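Local structure of RimK domain protein ATP-grasp (Sphaerobacter thermophilus, 5I47) at residues A191-R196 with E210-D215; V53-R58 with G75-V80; A120-I125 with V167-F172; L14-R19 with D256-S261. The protein is of unconfirmed function but probably binds ATP and a metal ion as an ATP-grasp ligase of the RimK/LysX type. One frame throughout, in Å; residues are numbered along the deposited sequence.

Contact 1 (A191-R196 with E210-D215); sequences AGIEQR and EAYTGD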
loop_
_atom_site.group_PDB
_atom_site.type_symbol
_atom_site.label_atom_id
_atom_site.label_comp_id
_atom_site.label_asym_id
_atom_site.label_seq_id
_atom_site.Cartn_x
_atom_site.Cartn_y
_atom_site.Cartn_z
ATOM N N ALA B 191 0.360 -5.043 28.294
ATOM C CA ALA B 191 -0.616 -4.589 29.276
ATOM C C ALA B 191 -1.495 -5.718 29.795
ATOM O O ALA B 191 -2.093 -5.580 30.868
ATOM C CB ALA B 191 -1.499 -3.492 28.681
ATOM N N GLY B 192 -1.591 -6.819 29.067
ATOM C CA GLY B 192 -2.419 -7.919 29.508
ATOM C C GLY B 192 -2.608 -8.921 28.397
ATOM O O GLY B 192 -2.326 -8.658 27.225
ATOM N N ILE B 193 -3.090 -10.092 28.797
ATOM C CA ILE B 193 -3.412 -11.184 27.890
ATOM C C ILE B 193 -4.897 -11.480 28.031
ATOM O O ILE B 193 -5.430 -11.501 29.145
ATOM C CB ILE B 193 -2.562 -12.434 28.194
ATOM C CG1 ILE B 193 -1.075 -12.070 28.145
ATOM C CG2 ILE B 193 -2.876 -13.550 27.219
ATOM C CD1 ILE B 193 -0.147 -13.223 28.434
ATOM N N GLU B 194 -5.568 -11.685 26.901
ATOM C CA GLU B 194 -7.005 -11.903 26.887
ATOM C C GLU B 194 -7.342 -13.083 25.984
ATOM O O GLU B 194 -6.507 -13.568 25.215
ATOM C CB GLU B 194 -7.750 -10.641 26.433
ATOM C CG GLU B 194 -7.641 -9.491 27.418
ATOM C CD GLU B 194 -8.280 -8.215 26.907
ATOM O OE1 GLU B 194 -8.319 -8.022 25.674
ATOM O OE2 GLU B 194 -8.742 -7.406 27.740
ATOM N N GLN B 195 -8.585 -13.552 26.095
ATOM C CA GLN B 195 -9.088 -14.642 25.272
ATOM C C GLN B 195 -10.521 -14.336 24.859
ATOM O O GLN B 195 -11.313 -13.831 25.658
ATOM C CB GLN B 195 -9.014 -15.986 26.012
ATOM C CG GLN B 195 -9.726 -16.009 27.351
ATOM C CD GLN B 195 -9.439 -17.273 28.140
ATOM O OE1 GLN B 195 -8.282 -17.645 28.342
ATOM N NE2 GLN B 195 -10.497 -17.943 28.587
ATOM N N ARG B 196 -10.844 -14.638 23.603
ATOM C CA ARG B 196 -12.158 -14.315 23.070
ATOM C C ARG B 196 -13.228 -15.221 23.671
ATOM O O ARG B 196 -12.977 -16.379 24.015
ATOM C CB ARG B 196 -12.159 -14.443 21.546
ATOM N N GLU B 210 -11.919 -11.764 27.468
ATOM C CA GLU B 210 -11.861 -12.165 28.866
ATOM C C GLU B 210 -10.414 -12.423 29.270
ATOM O O GLU B 210 -9.580 -12.795 28.440
ATOM C CB GLU B 210 -12.709 -13.421 29.096
ATOM C CG GLU B 210 -12.656 -13.999 30.497
ATOM C CD GLU B 210 -13.018 -15.468 30.519
ATOM O OE1 GLU B 210 -13.477 -15.977 29.473
ATOM O OE2 GLU B 210 -12.837 -16.114 31.573
ATOM N N ALA B 211 -10.118 -12.216 30.555
ATOM C CA ALA B 211 -8.770 -12.435 31.061
ATOM C C ALA B 211 -8.328 -13.873 30.818
ATOM O O ALA B 211 -9.113 -14.816 30.954
ATOM C CB ALA B 211 -8.703 -12.105 32.552
ATOM N N TYR B 212 -7.060 -14.032 30.450
ATOM C CA TYR B 212 -6.528 -15.338 30.086
ATOM C C TYR B 212 -6.389 -16.220 31.320
ATOM O O TYR B 212 -5.748 -15.836 32.303
ATOM C CB TYR B 212 -5.176 -15.169 29.389
ATOM C CG TYR B 212 -4.538 -16.448 28.891
ATOM C CD1 TYR B 212 -5.091 -17.163 27.835
ATOM C CD2 TYR B 212 -3.362 -16.925 29.459
ATOM C CE1 TYR B 212 -4.501 -18.328 27.371
ATOM C CE2 TYR B 212 -2.764 -18.086 29.001
ATOM C CZ TYR B 212 -3.337 -18.783 27.959
ATOM O OH TYR B 212 -2.742 -19.938 27.508
ATOM N N THR B 213 -6.991 -17.407 31.265
ATOM C CA THR B 213 -6.991 -18.319 32.402
ATOM C C THR B 213 -6.061 -19.503 32.160
ATOM O O THR B 213 -6.473 -20.661 32.287
ATOM C CB THR B 213 -8.412 -18.815 32.691
ATOM O OG1 THR B 213 -8.968 -19.399 31.506
ATOM C CG2 THR B 213 -9.300 -17.665 33.150
ATOM N N GLY B 214 -4.808 -19.223 31.813
ATOM C CA GLY B 214 -3.829 -20.268 31.587
ATOM C C GLY B 214 -2.447 -19.851 32.042
ATOM O O GLY B 214 -2.309 -18.891 32.805
ATOM N N ASP B 215 -1.422 -20.558 31.589
ATOM C CA ASP B 215 -0.048 -20.198 31.919
ATOM C C ASP B 215 0.348 -18.942 31.152
ATOM O O ASP B 215 0.461 -18.998 29.920
ATOM C CB ASP B 215 0.890 -21.355 31.578
ATOM C CG ASP B 215 2.310 -21.110 32.045
ATOM O OD1 ASP B 215 2.499 -20.286 32.967
ATOM O OD2 ASP B 215 3.233 -21.747 31.494
#
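Ile-193 and Tyr-212 lie side by side and point the same way where strand 209-211 ends its antiparallel pairing with strand 190-196. Strand 209-211 is an outermost strand of the five-stranded antiparallel sheet in the ATP-grasp domain. CG2 of Ile-193 rests 3.6 Å from CB of Tyr-212 and also touches the start of the ring obliquely. Leu-219 of helix 216-230 packs on both side chains, and the Tyr-212 hydroxyl bonds to Glu-241.

Gln-195 and Glu-210 form the hydrogen-bonded pair of the ladder. Gln-195 N gives a bond to Glu-210 O of 2.7 Å, and Glu-210 N returns one to Gln-195 O of 2.8 Å. Their side chains run alongside each other on one face of the sheet, with the amide and carboxylate planes turned 69° apart. Glu-194 and Ala-211 form the neighbouring non-hydrogen-bonded pair. The carboxylate of Glu-194 turns to Arg-182 on strand 180-187. Tyr-212 N then donates to Ile-193 O at 3.3 Å, a longer bond.

The Gln-195 side chain reaches past the ladder and crosses Tyr-212 and Thr-213 at about a right angle. CG of Gln-195 sits between its backbone N and carbonyl carbon (chi1 56°), and the extended chain carries the amide to the backbone of Thr-213. There Thr-213 N donates to Gln-195 OE1 at 3.2 Å, approaching from above the amide plane.

Contact 2 (V53-R58 with G75-V80); sequences VAALDR and GGTPVV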
loop_
_atom_site.group_PDB
_atom_site.type_symbol
_atom_site.label_atom_id
_atom_site.label_comp_id
_atom_site.label_asym_id
_atom_site.label_seq_id
_atom_site.Cartn_x
_atom_site.Cartn_y
_atom_site.Cartn_z
ATOM N N VAL B 53 1.140 18.520 20.002
ATOM C CA VAL B 53 2.447 17.942 20.287
ATOM C C VAL B 53 2.516 16.476 19.883
ATOM O O VAL B 53 3.619 15.932 19.740
ATOM C CB VAL B 53 2.790 18.104 21.777
ATOM C CG1 VAL B 53 2.568 19.547 22.203
ATOM C CG2 VAL B 53 1.955 17.156 22.623
ATOM N N ALA B 54 1.371 15.829 19.680
ATOM C CA ALA B 54 1.324 14.430 19.277
ATOM C C ALA B 54 -0.073 14.115 18.766
ATOM O O ALA B 54 -1.041 14.820 19.072
ATOM C CB ALA B 54 1.696 13.499 20.435
ATOM N N ALA B 55 -0.163 13.050 17.970
ATOM C CA ALA B 55 -1.432 12.513 17.505
ATOM C C ALA B 55 -1.490 11.031 17.839
ATOM O O ALA B 55 -0.474 10.332 17.778
ATOM C CB ALA B 55 -1.620 12.717 15.999
ATOM N N LEU B 56 -2.676 10.556 18.209
ATOM C CA LEU B 56 -2.878 9.155 18.561
ATOM C C LEU B 56 -3.995 8.607 17.685
ATOM O O LEU B 56 -5.154 9.010 17.828
ATOM C CB LEU B 56 -3.205 9.002 20.046
ATOM C CG LEU B 56 -3.559 7.606 20.564
ATOM C CD1 LEU B 56 -2.430 6.624 20.315
ATOM C CD2 LEU B 56 -3.889 7.677 22.045
ATOM N N ASP B 57 -3.650 7.704 16.773
ATOM C CA ASP B 57 -4.638 7.149 15.854
ATOM C C ASP B 57 -5.501 6.143 16.600
ATOM O O ASP B 57 -5.016 5.086 17.022
ATOM C CB ASP B 57 -3.951 6.504 14.654
ATOM C CG ASP B 57 -4.908 6.239 13.507
ATOM O OD1 ASP B 57 -6.097 5.968 13.762
ATOM O OD2 ASP B 57 -4.470 6.306 12.344
ATOM N N ARG B 58 -6.782 6.471 16.761
ATOM C CA ARG B 58 -7.742 5.625 17.453
ATOM C C ARG B 58 -8.632 4.852 16.488
ATOM O O ARG B 58 -9.681 4.339 16.895
ATOM C CB ARG B 58 -8.595 6.469 18.402
ATOM C CG ARG B 58 -7.798 7.197 19.470
ATOM C CD ARG B 58 -7.289 6.231 20.520
ATOM N NE ARG B 58 -8.352 5.333 20.955
ATOM C CZ ARG B 58 -8.293 4.009 20.883
ATOM N NH1 ARG B 58 -7.205 3.416 20.414
ATOM N NH2 ARG B 58 -9.318 3.276 21.297
ATOM N N GLY B 75 5.498 16.529 8.943
ATOM C CA GLY B 75 5.150 17.909 9.191
ATOM C C GLY B 75 5.474 18.429 10.572
ATOM O O GLY B 75 5.301 19.624 10.825
ATOM N N GLY B 76 5.938 17.570 11.480
ATOM C CA GLY B 76 6.265 17.973 12.832
ATOM C C GLY B 76 5.335 17.453 13.908
ATOM O O GLY B 76 5.519 17.806 15.080
ATOM N N THR B 77 4.340 16.635 13.561
ATOM C CA THR B 77 3.430 16.073 14.555
ATOM C C THR B 77 3.683 14.579 14.694
ATOM O O THR B 77 3.282 13.798 13.817
ATOM C CB THR B 77 1.968 16.331 14.175
ATOM O OG1 THR B 77 1.757 17.734 13.978
ATOM C CG2 THR B 77 1.046 15.845 15.285
ATOM N N PRO B 78 4.346 14.132 15.759
ATOM C CA PRO B 78 4.516 12.690 15.970
ATOM C C PRO B 78 3.173 11.986 16.088
ATOM O O PRO B 78 2.220 12.520 16.659
ATOM C CB PRO B 78 5.307 12.617 17.281
ATOM C CG PRO B 78 6.030 13.923 17.350
ATOM C CD PRO B 78 5.103 14.931 16.736
ATOM N N VAL B 79 3.104 10.776 15.537
ATOM C CA VAL B 79 1.877 9.988 15.529
ATOM C C VAL B 79 2.149 8.626 16.152
ATOM O O VAL B 79 3.181 8.000 15.882
ATOM C CB VAL B 79 1.308 9.829 14.102
ATOM C CG1 VAL B 79 -0.007 9.053 14.131
ATOM C CG2 VAL B 79 1.102 11.188 13.463
ATOM N N VAL B 80 1.225 8.181 16.998
ATOM C CA VAL B 80 1.206 6.821 17.516
ATOM C C VAL B 80 -0.067 6.160 17.000
ATOM O O VAL B 80 -1.163 6.651 17.270
ATOM C CB VAL B 80 1.269 6.792 19.050
ATOM C CG1 VAL B 80 0.962 5.394 19.569
ATOM C CG2 VAL B 80 2.634 7.260 19.530
#
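A beta-alpha-beta unit closes here: strand 54-57 leads through helix 63-74 to strand 79-80, and the two strands pair in parallel. Three backbone hydrogen bonds join them. Ala-55 uses both its backbone N and its O: the N donates to Pro-78 O at 2.8 Å, and the O accepts from Val-80 N at 2.8 Å. Asp-57 N then donates to Val-80 O at 2.7 Å.

The four-stranded parallel sheet of the preATP-grasp domain, a Rossmann-like fold, has strand 79-80 as an outermost strand. Strand 54-57 lies one place further in and pairs with strand 6-10 on its other side. On one face, CB of Ala-55 meets CG2 of Val-79 at 4.0 Å. On the other face, Leu-56 and Val-80 touch through their branch ends. Leu-56 CG is anti to the backbone N (chi1 175°), and its CD1 reaches Val-80 CG1 at 3.7 Å. Helix 267-275 packs over this second face, with Ile-271 on Leu-56 and Phe-274 on Val-80.

Gly-76 ends helix 63-74 in a Schellman motif with positive phi, and Thr-77 and Pro-78 then lead into the strand. The ring of Pro-78 packs on the backbone of Val-53, its CD 3.5 Å from Val-53 O. The carboxylate of Asp-57 turns to Arg-65 on the connecting helix.

Contact 3 (A120-I125 with V167-F172); sequences AAIAEI and VLVQQF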
loop_
_atom_site.group_PDB
_atom_site.type_symbol
_atom_site.label_atom_id
_atom_site.label_comp_id
_atom_site.label_asym_id
_atom_site.label_seq_id
_atom_site.Cartn_x
_atom_site.Cartn_y
_atom_site.Cartn_z
ATOM N N ALA B 120 -4.384 -23.303 -6.626
ATOM C CA ALA B 120 -3.120 -24.023 -6.518
ATOM C C ALA B 120 -2.623 -24.053 -5.078
ATOM O O ALA B 120 -2.145 -25.089 -4.601
ATOM C CB ALA B 120 -2.073 -23.391 -7.436
ATOM N N ALA B 121 -2.732 -22.927 -4.368
ATOM C CA ALA B 121 -2.328 -22.886 -2.968
ATOM C C ALA B 121 -3.285 -23.675 -2.083
ATOM O O ALA B 121 -2.856 -24.289 -1.100
ATOM C CB ALA B 121 -2.239 -21.440 -2.492
ATOM N N ILE B 122 -4.578 -23.666 -2.416
ATOM C CA ILE B 122 -5.560 -24.413 -1.635
ATOM C C ILE B 122 -5.302 -25.913 -1.739
ATOM O O ILE B 122 -5.469 -26.657 -0.764
ATOM C CB ILE B 122 -6.983 -24.046 -2.089
ATOM C CG1 ILE B 122 -7.370 -22.662 -1.568
ATOM C CG2 ILE B 122 -7.977 -25.089 -1.637
ATOM C CD1 ILE B 122 -8.741 -22.207 -2.012
ATOM N N ALA B 123 -4.880 -26.377 -2.916
ATOM C CA ALA B 123 -4.536 -27.786 -3.071
ATOM C C ALA B 123 -3.314 -28.149 -2.236
ATOM O O ALA B 123 -3.274 -29.220 -1.619
ATOM C CB ALA B 123 -4.294 -28.105 -4.545
ATOM N N GLU B 124 -2.318 -27.263 -2.195
ATOM C CA GLU B 124 -1.087 -27.557 -1.469
ATOM C C GLU B 124 -1.296 -27.470 0.039
ATOM O O GLU B 124 -0.860 -28.352 0.787
ATOM C CB GLU B 124 0.020 -26.602 -1.910
ATOM C CG GLU B 124 1.282 -26.727 -1.083
ATOM C CD GLU B 124 2.261 -25.613 -1.353
ATOM O OE1 GLU B 124 1.842 -24.584 -1.925
ATOM O OE2 GLU B 124 3.450 -25.767 -1.001
ATOM N N ILE B 125 -1.948 -26.404 0.506
ATOM C CA ILE B 125 -2.155 -26.232 1.941
ATOM C C ILE B 125 -3.214 -27.202 2.449
ATOM O O ILE B 125 -3.072 -27.793 3.528
ATOM C CB ILE B 125 -2.528 -24.771 2.251
ATOM C CG1 ILE B 125 -1.369 -23.835 1.906
ATOM C CG2 ILE B 125 -2.939 -24.617 3.707
ATOM C CD1 ILE B 125 -1.668 -22.378 2.173
ATOM N N VAL B 167 -4.447 -12.060 -3.272
ATOM C CA VAL B 167 -4.871 -12.379 -1.913
ATOM C C VAL B 167 -3.863 -13.338 -1.293
ATOM O O VAL B 167 -3.036 -13.942 -1.979
ATOM C CB VAL B 167 -6.287 -13.000 -1.846
ATOM C CG1 VAL B 167 -7.273 -12.243 -2.729
ATOM C CG2 VAL B 167 -6.244 -14.475 -2.202
ATOM N N LEU B 168 -3.954 -13.474 0.028
ATOM C CA LEU B 168 -3.191 -14.453 0.791
ATOM C C LEU B 168 -4.068 -15.670 1.056
ATOM O O LEU B 168 -5.185 -15.536 1.568
ATOM C CB LEU B 168 -2.714 -13.870 2.123
ATOM C CG LEU B 168 -1.760 -12.673 2.131
ATOM C CD1 LEU B 168 -1.520 -12.220 3.558
ATOM C CD2 LEU B 168 -0.447 -13.019 1.453
ATOM N N VAL B 169 -3.567 -16.848 0.703
ATOM C CA VAL B 169 -4.211 -18.112 1.038
ATOM C C VAL B 169 -3.472 -18.670 2.247
ATOM O O VAL B 169 -2.331 -19.131 2.131
ATOM C CB VAL B 169 -4.197 -19.092 -0.143
ATOM C CG1 VAL B 169 -4.826 -20.413 0.258
ATOM C CG2 VAL B 169 -4.937 -18.495 -1.331
ATOM N N GLN B 170 -4.108 -18.606 3.415
ATOM C CA GLN B 170 -3.456 -18.916 4.680
ATOM C C GLN B 170 -4.157 -20.082 5.356
ATOM O O GLN B 170 -5.391 -20.121 5.415
ATOM C CB GLN B 170 -3.451 -17.696 5.606
ATOM C CG GLN B 170 -2.615 -17.875 6.860
ATOM C CD GLN B 170 -2.546 -16.616 7.701
ATOM O OE1 GLN B 170 -3.533 -16.213 8.315
ATOM N NE2 GLN B 170 -1.379 -15.982 7.726
ATOM N N GLN B 171 -3.368 -21.024 5.867
ATOM C CA GLN B 171 -3.928 -22.164 6.575
ATOM C C GLN B 171 -4.725 -21.700 7.787
ATOM O O GLN B 171 -4.345 -20.750 8.479
ATOM C CB GLN B 171 -2.814 -23.118 7.005
ATOM C CG GLN B 171 -3.280 -24.287 7.855
ATOM C CD GLN B 171 -2.230 -25.372 7.968
ATOM O OE1 GLN B 171 -1.419 -25.379 8.895
ATOM N NE2 GLN B 171 -2.237 -26.298 7.015
ATOM N N PHE B 172 -5.848 -22.368 8.033
ATOM C CA PHE B 172 -6.713 -22.050 9.159
ATOM C C PHE B 172 -6.382 -22.960 10.333
ATOM O O PHE B 172 -6.375 -24.187 10.191
ATOM C CB PHE B 172 -8.187 -22.195 8.784
ATOM C CG PHE B 172 -9.125 -21.704 9.845
ATOM C CD1 PHE B 172 -9.314 -20.346 10.041
ATOM C CD2 PHE B 172 -9.812 -22.594 10.653
ATOM C CE1 PHE B 172 -10.174 -19.883 11.018
ATOM C CE2 PHE B 172 -10.675 -22.137 11.633
ATOM C CZ PHE B 172 -10.855 -20.779 11.815
#
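The side-chain amide of Gln-171 is the flat group at this contact, and CG2 of Ile-125 approaches it obliquely, off to one side of its plane. NE2 of Gln-171 comes 3.8 Å from CG2 of Ile-125. The same methyl sits closer still to the root of the glutamine, with Ile-125 CG2 3.6 Å from Gln-171 CB. The two side chains meet at a slant.

Ile-125 touches the strand with both its branches. With CG1 beside the backbone N (chi1 -64°) and the chain extended beyond it, CD1 reaches the strand backbone 3.3 Å from Val-169 O. CG2, anti to the backbone N, is the branch that meets Gln-171.

Val-169 points toward the helix. Its CB lies 3.9 Å from CB of Ala-121, one turn before Ile-125. Its CG1 lies 3.9 Å from CG1 of Ile-122, whose side chain crosses it at about a right angle. Ile-118, Cys-112 and Leu-131 also pack on Val-169. No hydrogen bond crosses between the segments.

The axes of helix 120-125 and strand 167-171 run 8.7 Å apart and only 12° from parallel. This is a helix packed on one face of an antiparallel sheet, the alpha/beta layering of an ATP-grasp subdomain.

Contact 4 (L14-R19 with D256-S261); sequences LRVEER and DFRSLS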
loop_
_atom_site.group_PDB
_atom_site.type_symbol
_atom_site.label_atom_id
_atom_site.label_comp_id
_atom_site.label_asym_id
_atom_site.label_seq_id
_atom_site.Cartn_x
_atom_site.Cartn_y
_atom_site.Cartn_z
ATOM N N LEU B 14 -15.999 10.088 19.963
ATOM C CA LEU B 14 -15.478 9.669 21.259
ATOM C C LEU B 14 -16.314 8.521 21.810
ATOM O O LEU B 14 -17.531 8.655 21.980
ATOM C CB LEU B 14 -15.473 10.844 22.235
ATOM C CG LEU B 14 -14.650 12.069 21.830
ATOM C CD1 LEU B 14 -14.740 13.149 22.892
ATOM C CD2 LEU B 14 -13.199 11.688 21.578
ATOM N N ARG B 15 -15.663 7.394 22.087
ATOM C CA ARG B 15 -16.270 6.273 22.779
ATOM C C ARG B 15 -15.628 6.142 24.161
ATOM O O ARG B 15 -14.941 7.064 24.629
ATOM C CB ARG B 15 -16.124 5.005 21.937
ATOM C CG ARG B 15 -16.880 5.023 20.622
ATOM C CD ARG B 15 -16.441 3.860 19.747
ATOM N NE ARG B 15 -14.981 3.765 19.679
ATOM C CZ ARG B 15 -14.259 2.797 20.242
ATOM N NH1 ARG B 15 -14.856 1.821 20.912
ATOM N NH2 ARG B 15 -12.938 2.803 20.127
ATOM N N VAL B 16 -15.838 4.990 24.805
ATOM C CA VAL B 16 -15.362 4.791 26.174
ATOM C C VAL B 16 -13.842 4.903 26.236
ATOM O O VAL B 16 -13.287 5.571 27.114
ATOM C CB VAL B 16 -15.854 3.440 26.721
ATOM C CG1 VAL B 16 -15.063 3.043 27.955
ATOM C CG2 VAL B 16 -17.337 3.515 27.054
ATOM N N GLU B 17 -13.144 4.245 25.306
ATOM C CA GLU B 17 -11.685 4.308 25.305
ATOM C C GLU B 17 -11.193 5.736 25.098
ATOM O O GLU B 17 -10.196 6.151 25.701
ATOM C CB GLU B 17 -11.115 3.383 24.230
ATOM C CG GLU B 17 -11.256 1.896 24.535
ATOM C CD GLU B 17 -12.569 1.317 24.041
ATOM O OE1 GLU B 17 -13.434 2.102 23.589
ATOM O OE2 GLU B 17 -12.732 0.077 24.097
ATOM N N GLU B 18 -11.894 6.511 24.265
ATOM C CA GLU B 18 -11.449 7.869 23.970
ATOM C C GLU B 18 -11.573 8.782 25.186
ATOM O O GLU B 18 -10.708 9.634 25.417
ATOM C CB GLU B 18 -12.233 8.434 22.785
ATOM C CG GLU B 18 -11.678 8.036 21.422
ATOM C CD GLU B 18 -11.834 6.556 21.134
ATOM O OE1 GLU B 18 -12.980 6.059 21.168
ATOM O OE2 GLU B 18 -10.809 5.883 20.884
ATOM N N ARG B 19 -12.630 8.622 25.982
ATOM C CA ARG B 19 -12.774 9.483 27.151
ATOM C C ARG B 19 -11.820 9.092 28.275
ATOM O O ARG B 19 -11.337 9.969 28.999
ATOM C CB ARG B 19 -14.224 9.475 27.647
ATOM C CG ARG B 19 -14.735 8.130 28.119
ATOM C CD ARG B 19 -16.252 8.118 28.159
ATOM N NE ARG B 19 -16.810 8.720 26.951
ATOM C CZ ARG B 19 -17.960 8.357 26.393
ATOM N NH1 ARG B 19 -18.680 7.379 26.929
ATOM N NH2 ARG B 19 -18.386 8.966 25.293
ATOM N N ASP B 256 -9.950 -1.409 20.983
ATOM C CA ASP B 256 -10.765 -1.823 22.120
ATOM C C ASP B 256 -9.847 -2.229 23.267
ATOM O O ASP B 256 -9.247 -3.309 23.235
ATOM C CB ASP B 256 -11.687 -2.982 21.743
ATOM C CG ASP B 256 -12.287 -2.828 20.363
ATOM O OD1 ASP B 256 -12.756 -1.717 20.033
ATOM O OD2 ASP B 256 -12.283 -3.822 19.604
ATOM N N PHE B 257 -9.733 -1.370 24.278
ATOM C CA PHE B 257 -9.156 -1.767 25.557
ATOM C C PHE B 257 -10.155 -1.543 26.688
ATOM O O PHE B 257 -9.775 -1.270 27.828
ATOM C CB PHE B 257 -7.831 -1.051 25.826
ATOM C CG PHE B 257 -7.907 0.451 25.780
ATOM C CD1 PHE B 257 -8.155 1.183 26.930
ATOM C CD2 PHE B 257 -7.676 1.132 24.597
ATOM C CE1 PHE B 257 -8.199 2.565 26.895
ATOM C CE2 PHE B 257 -7.723 2.513 24.553
ATOM C CZ PHE B 257 -7.982 3.230 25.703
ATOM N N ARG B 258 -11.444 -1.677 26.364
ATOM C CA ARG B 258 -12.509 -1.523 27.352
ATOM C C ARG B 258 -12.428 -2.604 28.421
ATOM O O ARG B 258 -12.386 -2.310 29.621
ATOM C CB ARG B 258 -13.863 -1.575 26.644
ATOM C CG ARG B 258 -14.925 -0.645 27.188
ATOM C CD ARG B 258 -16.234 -0.854 26.439
ATOM N NE ARG B 258 -16.059 -0.758 24.992
ATOM C CZ ARG B 258 -16.560 0.214 24.236
ATOM N NH1 ARG B 258 -17.285 1.179 24.781
ATOM N NH2 ARG B 258 -16.346 0.215 22.928
ATOM N N SER B 259 -12.408 -3.871 27.993
ATOM C CA SER B 259 -12.422 -4.986 28.933
ATOM C C SER B 259 -11.204 -4.966 29.848
ATOM O O SER B 259 -11.321 -5.216 31.054
ATOM C CB SER B 259 -12.490 -6.307 28.165
ATOM O OG SER B 259 -12.237 -7.410 29.020
ATOM N N LEU B 260 -10.026 -4.671 29.294
ATOM C CA LEU B 260 -8.810 -4.704 30.101
ATOM C C LEU B 260 -8.791 -3.568 31.118
ATOM O O LEU B 260 -8.346 -3.757 32.254
ATOM C CB LEU B 260 -7.579 -4.650 29.198
ATOM C CG LEU B 260 -6.265 -5.056 29.867
ATOM C CD1 LEU B 260 -6.360 -6.474 30.412
ATOM C CD2 LEU B 260 -5.095 -4.929 28.901
ATOM N N SER B 261 -9.272 -2.383 30.731
ATOM C CA SER B 261 -9.421 -1.290 31.686
ATOM C C SER B 261 -10.404 -1.632 32.795
ATOM O O SER B 261 -10.295 -1.089 33.901
ATOM C CB SER B 261 -9.877 -0.017 30.974
ATOM O OG SER B 261 -8.780 0.685 30.422
#
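Glu-17 OE1 is held by two arginines. It lies 3.0 Å from NH1 of Arg-15, in a salt bridge within its own segment. Across the contact it lies 3.5 Å from NH2 of Arg-258. The second bridge rests on charge alone, because OE1 sits over a face of the Arg-258 guanidinium and no N-H points at it. The carboxylate and guanidinium planes stand 82° apart. The two guanidinium groups meet at this shared carboxylate, which probably offsets their like charges.

The other carboxylate oxygen, Glu-17 OE2, faces the start of helix 258-262, 3.1 Å from Arg-258 N. The positive end of that helix would probably steady the charge. CG of Glu-17, beside the backbone N (chi1 -71°), lies over Phe-257, and the bend at chi2 then swings the carboxylate toward the helix start. Glu-17 CG stands 3.5 Å above the ring centroid, 9° off the normal, a CH-pi contact. The ring also packs on Leu-21, Val-267 and Ala-268.

Val-16 lies across the arm of Arg-258, with its CG1 3.8 Å from Arg-258 CG. Arg-15, at the N-cap of helix 16-27, donates its N to Glu-18 OE1 at 3.1 Å. Arg-15 NE lies 3.4 Å from Glu-18 OE1, a bridge of charges only. Arg-15, Glu-17, Glu-18 and Arg-258 form a salt-bridge network between two helix N-termini, joining the preATP-grasp domain to the ATP-grasp domain.

Overall arrangement
Contacts 1 and 2 both touch contact 4, whose segments lie 237 residues apart. Contact 2 does so through Arg-58, which bridges to Glu-18 and packs its NH2 3.4 Å from Glu-17 CB; the centres of contacts 2 and 4 are 19 Å apart. Contact 1 touches it from the other domain: Glu-194 OE2 packs 3.3 Å from Leu-260 CB, with the centres of contacts 1 and 4 17 Å apart. Contact 4 therefore links the parallel sheet of contact 2 to the antiparallel sheet of contact 1. Contact 3 stands apart on a separate antiparallel sheet, its centre 30 Å from that of contact 1 and 38 Å from that of contact 2. ATP-grasp enzymes generally bind nucleotide between two such antiparallel sheets.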